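Local coordinates for translation initiation factor eIF2B subunit epsilon (Schizosaccharomyces pombe, PDB 5B04), which forms part of the eIF2B complex, which catalyses exchange of GDP for GTP on the gamma subunit of initiation factor eIF2, at residues 313-318 against 331-336; 325-330 against 343-348; 360-365 against 377-382. All blocks are in the same frame, centred on the assembly; numbering follows the deposited sequence.

Contact 1. Residues 313-318 against 331-336; sequences IYKEED and TLIGAY
In the left-handed parallel beta-helix domain, Tyr314 and Lys315 pair in parallel with Leu332 and Ile333, one coil further along the chain. Tyr314 N donates to Thr331 O at 2.9 Å, and Tyr314 O takes Ile333 N at 2.8 Å. Glu316 N reaches Ile333 O at 3.2 Å. On the outward face, which other parts of the chain cover, Tyr314 CB rests on Leu332 CG (3.9 Å); Leu332 also touches Asn47 and Phe306, while the Tyr314 ring meets Tyr308 edge-to-face and its OH bonds to Leu288 O, at the end of helix 277-288. Ile333 projects from the other face and meets Ile327 of another side of the helix, as Ile313 does. Beyond the strands a side chain takes over as acceptor: the extended chain of Glu316 stretches alongside the next coil and OE1 takes Ala335 N at 2.8 Å, approached from well above the carboxylate plane (45° out of it). At the corner, Tyr336 N makes a weak bond to Asp318 O (3.0 Å), and the Tyr336 ring runs beside the Asp318 carboxylate, the two planes only 12° apart, with CE1 3.9 Å from Asp318 CB. Glu316 thus stands in for a backbone acceptor. With OE1 also in a salt bridge to Arg352 and OE2 bonded to Thr305 N, its buried carboxylate is gripped at both oxygens, which probably helps to keep it ionised.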
loop_
_atom_site.group_PDB
_atom_site.type_symbol
_atom_site.label_atom_id
_atom_site.label_comp_id
_atom_site.label_asym_id
_atom_site.label_seq_id
_atom_site.Cartn_x
_atom_site.Cartn_y
_atom_site.Cartn_z
ATOM N N ILE I 313 -2.341 -2.283 -40.471
ATOM C CA ILE I 313 -2.453 -3.386 -41.417
ATOM C C ILE I 313 -3.843 -4.008 -41.342
ATOM O O ILE I 313 -4.253 -4.516 -40.299
ATOM C CB ILE I 313 -1.388 -4.467 -41.161
ATOM C CG1 ILE I 313 0.003 -3.922 -41.491
ATOM C CG2 ILE I 313 -1.679 -5.710 -41.987
ATOM C CD1 ILE I 313 1.121 -4.912 -41.255
ATOM N N TYR I 314 -4.566 -3.960 -42.457
ATOM C CA TYR I 314 -5.944 -4.432 -42.500
ATOM C C TYR I 314 -6.070 -5.718 -43.310
ATOM O O TYR I 314 -5.823 -5.730 -44.515
ATOM C CB TYR I 314 -6.860 -3.354 -43.084
ATOM C CG TYR I 314 -6.875 -2.060 -42.298
ATOM C CD1 TYR I 314 -5.880 -1.107 -42.470
ATOM C CD2 TYR I 314 -7.890 -1.790 -41.389
ATOM C CE1 TYR I 314 -5.892 0.076 -41.755
ATOM C CE2 TYR I 314 -7.912 -0.609 -40.672
ATOM C CZ TYR I 314 -6.910 0.320 -40.859
ATOM O OH TYR I 314 -6.928 1.497 -40.146
ATOM N N LYS I 315 -6.458 -6.798 -42.640
ATOM C CA LYS I 315 -6.615 -8.092 -43.294
ATOM C C LYS I 315 -8.023 -8.646 -43.126
ATOM O O LYS I 315 -8.590 -8.609 -42.034
ATOM C CB LYS I 315 -5.605 -9.102 -42.743
ATOM C CG LYS I 315 -4.173 -8.890 -43.204
ATOM C CD LYS I 315 -3.226 -9.833 -42.477
ATOM C CE LYS I 315 -3.685 -11.280 -42.595
ATOM N NZ LYS I 315 -2.807 -12.209 -41.831
ATOM N N GLU I 316 -8.585 -9.156 -44.216
ATOM C CA GLU I 316 -9.836 -9.897 -44.145
ATOM C C GLU I 316 -9.541 -11.351 -43.810
ATOM O O GLU I 316 -8.388 -11.780 -43.849
ATOM C CB GLU I 316 -10.609 -9.803 -45.462
ATOM C CG GLU I 316 -11.617 -8.667 -45.519
ATOM C CD GLU I 316 -12.526 -8.762 -46.728
ATOM O OE1 GLU I 316 -12.018 -8.675 -47.866
ATOM O OE2 GLU I 316 -13.749 -8.935 -46.541
ATOM N N GLU I 317 -10.578 -12.108 -43.474
ATOM C CA GLU I 317 -10.413 -13.531 -43.218
ATOM C C GLU I 317 -10.097 -14.259 -44.522
ATOM O O GLU I 317 -10.285 -13.708 -45.608
ATOM C CB GLU I 317 -11.665 -14.114 -42.560
ATOM C CG GLU I 317 -11.936 -13.568 -41.164
ATOM C CD GLU I 317 -13.232 -14.088 -40.572
ATOM O OE1 GLU I 317 -13.863 -14.968 -41.195
ATOM O OE2 GLU I 317 -13.620 -13.616 -39.482
ATOM N N ASP I 318 -9.603 -15.488 -44.400
ATOM C CA ASP I 318 -9.254 -16.326 -45.548
ATOM C C ASP I 318 -8.176 -15.709 -46.439
ATOM O O ASP I 318 -8.165 -15.930 -47.648
ATOM C CB ASP I 318 -10.499 -16.634 -46.387
ATOM C CG ASP I 318 -11.533 -17.435 -45.622
ATOM O OD1 ASP I 318 -11.342 -18.659 -45.471
ATOM O OD2 ASP I 318 -12.536 -16.841 -45.176
ATOM N N THR I 331 -0.801 -1.446 -45.006
ATOM C CA THR I 331 -1.151 -2.394 -46.058
ATOM C C THR I 331 -2.530 -3.008 -45.822
ATOM O O THR I 331 -2.829 -3.487 -44.728
ATOM C CB THR I 331 -0.102 -3.521 -46.166
ATOM O OG1 THR I 331 1.100 -2.999 -46.748
ATOM C CG2 THR I 331 -0.617 -4.661 -47.031
ATOM N N LEU I 332 -3.365 -2.984 -46.855
ATOM C CA LEU I 332 -4.698 -3.570 -46.786
ATOM C C LEU I 332 -4.806 -4.755 -47.743
ATOM O O LEU I 332 -4.442 -4.651 -48.913
ATOM C CB LEU I 332 -5.759 -2.514 -47.109
ATOM C CG LEU I 332 -7.240 -2.881 -46.983
ATOM C CD1 LEU I 332 -8.034 -1.660 -46.564
ATOM C CD2 LEU I 332 -7.786 -3.428 -48.291
ATOM N N ILE I 333 -5.306 -5.880 -47.240
ATOM C CA ILE I 333 -5.442 -7.085 -48.052
ATOM C C ILE I 333 -6.862 -7.645 -48.013
ATOM O O ILE I 333 -7.380 -7.977 -46.946
ATOM C CB ILE I 333 -4.465 -8.187 -47.596
ATOM C CG1 ILE I 333 -3.029 -7.660 -47.579
ATOM C CG2 ILE I 333 -4.579 -9.405 -48.498
ATOM C CD1 ILE I 333 -2.015 -8.671 -47.092
ATOM N N GLY I 334 -7.486 -7.749 -49.183
ATOM C CA GLY I 334 -8.821 -8.309 -49.288
ATOM C C GLY I 334 -8.818 -9.814 -49.104
ATOM O O GLY I 334 -7.768 -10.452 -49.174
ATOM N N ALA I 335 -9.997 -10.384 -48.872
ATOM C CA ALA I 335 -10.122 -11.814 -48.611
ATOM C C ALA I 335 -9.720 -12.654 -49.820
ATOM O O ALA I 335 -9.705 -12.167 -50.950
ATOM C CB ALA I 335 -11.544 -12.148 -48.187
ATOM N N TYR I 336 -9.384 -13.915 -49.557
ATOM C CA TYR I 336 -9.042 -14.895 -50.589
ATOM C C TYR I 336 -7.815 -14.495 -51.408
ATOM O O TYR I 336 -7.620 -14.977 -52.524
ATOM C CB TYR I 336 -10.238 -15.126 -51.518
ATOM C CG TYR I 336 -11.520 -15.427 -50.779
ATOM C CD1 TYR I 336 -11.708 -16.647 -50.144
ATOM C CD2 TYR I 336 -12.542 -14.488 -50.711
ATOM C CE1 TYR I 336 -12.878 -16.926 -49.464
ATOM C CE2 TYR I 336 -13.717 -14.758 -50.034
ATOM C CZ TYR I 336 -13.879 -15.978 -49.412
ATOM O OH TYR I 336 -15.046 -16.253 -48.736
#

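Contact 2. Residues 325-330 against 343-348; sequences CIIKAR and SVVANT
Ile326 carries CG1 between its backbone N and carbonyl carbon (chi1 61°), and Val344 sets CG2 beside its own backbone N, opposite the carbonyl carbon; these two branches therefore meet, Ile326 CG1 on Val344 CG2 at 3.6 Å, the side chains running side by side off the outer face. The other Val344 methyl, CG1, is reached by the extended chain of Lys328, which crosses over it with CE at 3.9 Å after its CB has passed Ala346 CB at 3.6 Å. Replacing Val344 by an alanine would probably open a gap beside Ile326 CG1 and leave the aliphatic part of Lys328 freer to turn. Ile327 CG2 lies against Val345 CB (3.8 Å) on the face turned to the interior of the left-handed beta-helix, where Val345 is buried. The two strands are joined by a parallel ladder: Ile326 N to Ser343 O (3.0 Å), Val345 N back to Ile326 O (3.2 Å), and Lys328 N to Val345 O (2.8 Å). Past the strands the pairing weakens, with only a weak bond from Asn347 N to Ala329 O. Arg330 and Asn347 leave this corner together, their guanidinium and amide planes almost parallel, and both touch Lys285 of helix 277-288. Ser343 turns its hydroxyl to Gly357 O, on the following coil. Backbone bonds hold the two coils in register, then, while both faces are apolar where they touch, Ile327 with Val345 inside and Ile326 with Val344 outside, the lysine methylenes extending the outer patch.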
loop_
_atom_site.group_PDB
_atom_site.type_symbol
_atom_site.label_atom_id
_atom_site.label_comp_id
_atom_site.label_asym_id
_atom_site.label_seq_id
_atom_site.Cartn_x
_atom_site.Cartn_y
_atom_site.Cartn_z
ATOM N N CYS I 325 6.969 -14.493 -46.148
ATOM C CA CYS I 325 6.327 -13.315 -46.708
ATOM C C CYS I 325 6.236 -12.243 -45.638
ATOM O O CYS I 325 5.821 -12.517 -44.512
ATOM C CB CYS I 325 4.937 -13.648 -47.245
ATOM S SG CYS I 325 3.934 -12.198 -47.613
ATOM N N ILE I 326 6.640 -11.024 -45.980
ATOM C CA ILE I 326 6.557 -9.926 -45.030
ATOM C C ILE I 326 5.734 -8.772 -45.602
ATOM O O ILE I 326 5.993 -8.281 -46.702
ATOM C CB ILE I 326 7.967 -9.432 -44.599
ATOM C CG1 ILE I 326 8.774 -8.904 -45.785
ATOM C CG2 ILE I 326 8.736 -10.555 -43.922
ATOM C CD1 ILE I 326 10.134 -8.356 -45.399
ATOM N N ILE I 327 4.713 -8.366 -44.855
ATOM C CA ILE I 327 3.877 -7.245 -45.261
ATOM C C ILE I 327 4.042 -6.089 -44.276
ATOM O O ILE I 327 3.742 -6.211 -43.087
ATOM C CB ILE I 327 2.389 -7.654 -45.382
ATOM C CG1 ILE I 327 1.898 -8.354 -44.114
ATOM C CG2 ILE I 327 2.194 -8.576 -46.574
ATOM C CD1 ILE I 327 0.397 -8.527 -44.062
ATOM N N LYS I 328 4.541 -4.967 -44.779
ATOM C CA LYS I 328 4.890 -3.843 -43.920
ATOM C C LYS I 328 3.684 -2.955 -43.620
ATOM O O LYS I 328 2.540 -3.352 -43.838
ATOM C CB LYS I 328 6.019 -3.030 -44.556
ATOM C CG LYS I 328 7.260 -3.865 -44.849
ATOM C CD LYS I 328 8.468 -3.009 -45.191
ATOM C CE LYS I 328 9.711 -3.870 -45.367
ATOM N NZ LYS I 328 10.944 -3.056 -45.557
ATOM N N ALA I 329 3.952 -1.754 -43.119
ATOM C CA ALA I 329 2.908 -0.887 -42.582
ATOM C C ALA I 329 1.977 -0.317 -43.651
ATOM O O ALA I 329 2.332 -0.245 -44.828
ATOM C CB ALA I 329 3.537 0.246 -41.785
ATOM N N ARG I 330 0.787 0.084 -43.210
ATOM C CA ARG I 330 -0.223 0.712 -44.061
ATOM C C ARG I 330 -0.593 -0.158 -45.261
ATOM O O ARG I 330 -0.701 0.329 -46.386
ATOM C CB ARG I 330 0.259 2.089 -44.529
ATOM C CG ARG I 330 0.552 3.049 -43.383
ATOM C CD ARG I 330 -0.260 4.332 -43.488
ATOM N NE ARG I 330 0.463 5.386 -44.196
ATOM C CZ ARG I 330 0.078 6.658 -44.235
ATOM N NH1 ARG I 330 -1.026 7.039 -43.606
ATOM N NH2 ARG I 330 0.797 7.550 -44.901
ATOM N N SER I 343 7.978 -12.478 -50.517
ATOM C CA SER I 343 7.355 -11.310 -51.129
ATOM C C SER I 343 7.170 -10.192 -50.109
ATOM O O SER I 343 6.795 -10.439 -48.963
ATOM C CB SER I 343 6.010 -11.686 -51.752
ATOM O OG SER I 343 6.176 -12.658 -52.770
ATOM N N VAL I 344 7.436 -8.961 -50.535
ATOM C CA VAL I 344 7.338 -7.808 -49.648
ATOM C C VAL I 344 6.271 -6.824 -50.118
ATOM O O VAL I 344 6.409 -6.196 -51.166
ATOM C CB VAL I 344 8.682 -7.065 -49.539
ATOM C CG1 VAL I 344 8.574 -5.926 -48.538
ATOM C CG2 VAL I 344 9.789 -8.028 -49.144
ATOM N N VAL I 345 5.209 -6.693 -49.330
ATOM C CA VAL I 345 4.124 -5.775 -49.653
ATOM C C VAL I 345 4.071 -4.637 -48.638
ATOM O O VAL I 345 3.860 -4.869 -47.449
ATOM C CB VAL I 345 2.767 -6.498 -49.686
ATOM C CG1 VAL I 345 1.696 -5.581 -50.236
ATOM C CG2 VAL I 345 2.863 -7.762 -50.525
ATOM N N ALA I 346 4.259 -3.409 -49.109
ATOM C CA ALA I 346 4.342 -2.262 -48.210
ATOM C C ALA I 346 3.562 -1.056 -48.725
ATOM O O ALA I 346 3.763 -0.618 -49.854
ATOM C CB ALA I 346 5.798 -1.883 -47.985
ATOM N N ASN I 347 2.678 -0.528 -47.881
ATOM C CA ASN I 347 1.919 0.688 -48.173
ATOM C C ASN I 347 0.991 0.541 -49.383
ATOM O O ASN I 347 0.645 1.524 -50.035
ATOM C CB ASN I 347 2.879 1.871 -48.381
ATOM C CG ASN I 347 2.181 3.219 -48.303
ATOM O OD1 ASN I 347 1.153 3.363 -47.640
ATOM N ND2 ASN I 347 2.737 4.213 -48.986
ATOM N N THR I 348 0.571 -0.687 -49.675
ATOM C CA THR I 348 -0.330 -0.914 -50.802
ATOM C C THR I 348 -1.705 -1.399 -50.356
ATOM O O THR I 348 -1.868 -1.926 -49.255
ATOM C CB THR I 348 0.238 -1.946 -51.795
ATOM O OG1 THR I 348 -0.106 -3.268 -51.364
ATOM C CG2 THR I 348 1.742 -1.819 -51.903
#

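Contact 3. Residues 360-365 against 377-382; sequences CSIDSA and CRIGKA
This is a parallel strand pairing between successive coils of the left-handed beta-helix, with Ser361, Ile362 and Asp363 lying over Arg378, Ile379 and Gly380. The strand axes are 4.7 Å apart and 5° from parallel. Four backbone bonds alternate between the coils: Ser361 N to Cys377 O (2.8 Å), Ile379 N to Ser361 O, Asp363 N to Ile379 O (2.8 Å) and, at the corner, Lys381 N to Asp363 O (3.1 Å). Inside, Ile362 and Ile379 lie side by side, pointing the same way, with Ile362 CG2 facing Ile379 CB at 4.2 Å; Ile373 of another side touches both. Ile379 CG2 also meets Ala365 CB (4.1 Å), where the chain has turned the corner, and Cys360 SG sits over Cys377 CB at the opposite end of the strands. Outside, Ser364 and Lys381 line up at the corner, the lysine methylenes passing the serine CB and carbonyl. Arg378 folds back at chi2 (-71°), which lays its CD against Ser361 CB at 3.8 Å and brings NH1 to Asn359 O, with a weaker bond to its neighbour Cys377 O.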
loop_
_atom_site.group_PDB
_atom_site.type_symbol
_atom_site.label_atom_id
_atom_site.label_comp_id
_atom_site.label_asym_id
_atom_site.label_seq_id
_atom_site.Cartn_x
_atom_site.Cartn_y
_atom_site.Cartn_z
ATOM N N CYS I 360 8.306 -11.001 -54.761
ATOM C CA CYS I 360 7.730 -9.767 -55.280
ATOM C C CYS I 360 7.942 -8.610 -54.314
ATOM O O CYS I 360 7.958 -8.798 -53.098
ATOM C CB CYS I 360 6.237 -9.944 -55.559
ATOM S SG CYS I 360 5.862 -11.015 -56.961
ATOM N N SER I 361 8.107 -7.413 -54.866
ATOM C CA SER I 361 8.222 -6.206 -54.058
ATOM C C SER I 361 7.188 -5.180 -54.501
ATOM O O SER I 361 7.357 -4.516 -55.523
ATOM C CB SER I 361 9.629 -5.616 -54.155
ATOM O OG SER I 361 9.726 -4.414 -53.412
ATOM N N ILE I 362 6.114 -5.058 -53.728
ATOM C CA ILE I 362 5.045 -4.124 -54.053
ATOM C C ILE I 362 4.990 -2.999 -53.026
ATOM O O ILE I 362 4.783 -3.243 -51.836
ATOM C CB ILE I 362 3.683 -4.835 -54.123
ATOM C CG1 ILE I 362 3.797 -6.107 -54.969
ATOM C CG2 ILE I 362 2.626 -3.908 -54.698
ATOM C CD1 ILE I 362 2.488 -6.831 -55.167
ATOM N N ASP I 363 5.178 -1.768 -53.490
ATOM C CA ASP I 363 5.266 -0.621 -52.593
ATOM C C ASP I 363 4.401 0.555 -53.048
ATOM O O ASP I 363 4.574 1.068 -54.150
ATOM C CB ASP I 363 6.724 -0.171 -52.459
ATOM C CG ASP I 363 6.880 1.053 -51.579
ATOM O OD1 ASP I 363 6.888 0.899 -50.340
ATOM O OD2 ASP I 363 6.998 2.169 -52.127
ATOM N N SER I 364 3.477 0.968 -52.184
ATOM C CA SER I 364 2.617 2.130 -52.420
ATOM C C SER I 364 1.718 1.986 -53.648
ATOM O O SER I 364 1.335 2.982 -54.261
ATOM C CB SER I 364 3.463 3.400 -52.549
ATOM O OG SER I 364 4.350 3.538 -51.452
ATOM N N ALA I 365 1.369 0.753 -53.996
ATOM C CA ALA I 365 0.547 0.498 -55.175
ATOM C C ALA I 365 -0.925 0.303 -54.818
ATOM O O ALA I 365 -1.299 0.319 -53.646
ATOM C CB ALA I 365 1.072 -0.715 -55.927
ATOM N N CYS I 377 8.465 -9.665 -59.292
ATOM C CA CYS I 377 7.966 -8.404 -59.832
ATOM C C CYS I 377 8.198 -7.221 -58.895
ATOM O O CYS I 377 8.049 -7.336 -57.679
ATOM C CB CYS I 377 6.475 -8.519 -60.154
ATOM S SG CYS I 377 6.098 -9.559 -61.582
ATOM N N ARG I 378 8.567 -6.084 -59.480
ATOM C CA ARG I 378 8.706 -4.835 -58.738
ATOM C C ARG I 378 7.593 -3.875 -59.141
ATOM O O ARG I 378 7.581 -3.360 -60.259
ATOM C CB ARG I 378 10.074 -4.195 -58.992
ATOM C CG ARG I 378 11.255 -5.141 -58.854
ATOM C CD ARG I 378 11.499 -5.535 -57.407
ATOM N NE ARG I 378 12.627 -6.453 -57.282
ATOM C CZ ARG I 378 12.510 -7.776 -57.214
ATOM N NH1 ARG I 378 11.311 -8.340 -57.254
ATOM N NH2 ARG I 378 13.592 -8.535 -57.104
ATOM N N ILE I 379 6.654 -3.640 -58.231
ATOM C CA ILE I 379 5.504 -2.791 -58.523
ATOM C C ILE I 379 5.389 -1.661 -57.507
ATOM O O ILE I 379 5.457 -1.892 -56.302
ATOM C CB ILE I 379 4.203 -3.613 -58.538
ATOM C CG1 ILE I 379 4.337 -4.781 -59.516
ATOM C CG2 ILE I 379 3.017 -2.734 -58.902
ATOM C CD1 ILE I 379 3.139 -5.688 -59.557
ATOM N N GLY I 380 5.218 -0.435 -57.996
ATOM C CA GLY I 380 5.174 0.720 -57.117
ATOM C C GLY I 380 4.384 1.909 -57.629
ATOM O O GLY I 380 4.560 2.333 -58.771
ATOM N N LYS I 381 3.524 2.449 -56.767
ATOM C CA LYS I 381 2.706 3.622 -57.078
ATOM C C LYS I 381 1.943 3.467 -58.387
ATOM O O LYS I 381 2.042 4.309 -59.280
ATOM C CB LYS I 381 3.571 4.884 -57.125
ATOM C CG LYS I 381 3.540 5.702 -55.843
ATOM C CD LYS I 381 2.112 6.070 -55.465
ATOM C CE LYS I 381 2.068 6.932 -54.213
ATOM N NZ LYS I 381 2.700 8.263 -54.430
ATOM N N ALA I 382 1.180 2.386 -58.491
ATOM C CA ALA I 382 0.413 2.112 -59.695
ATOM C C ALA I 382 -0.952 1.533 -59.353
ATOM O O ALA I 382 -1.118 0.874 -58.326
ATOM C CB ALA I 382 1.178 1.166 -60.602
#

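In the fold
From the N terminus the chain first runs through the nucleotidyl transferase-like region, then reaches 313-318, in the beta-helix. Contact 1 closes the first loop when 331-336 comes back beside it, but 325-330 lies within that loop and finds its own mate only at 343-348, so contacts 1 and 2 cross. Contact 3 opens after both have closed, in series with them. Contacts 2 and 3 belong to one parallel sheet, where strands 344-346 and 361-363 are neighbours; contact 1 belongs to another side of the helix, probably hydrogen-bonded to contact 2 through Leu332 N and Thr348 O. Contact 1 and contact 3, about 17 Å apart between centres, do not touch.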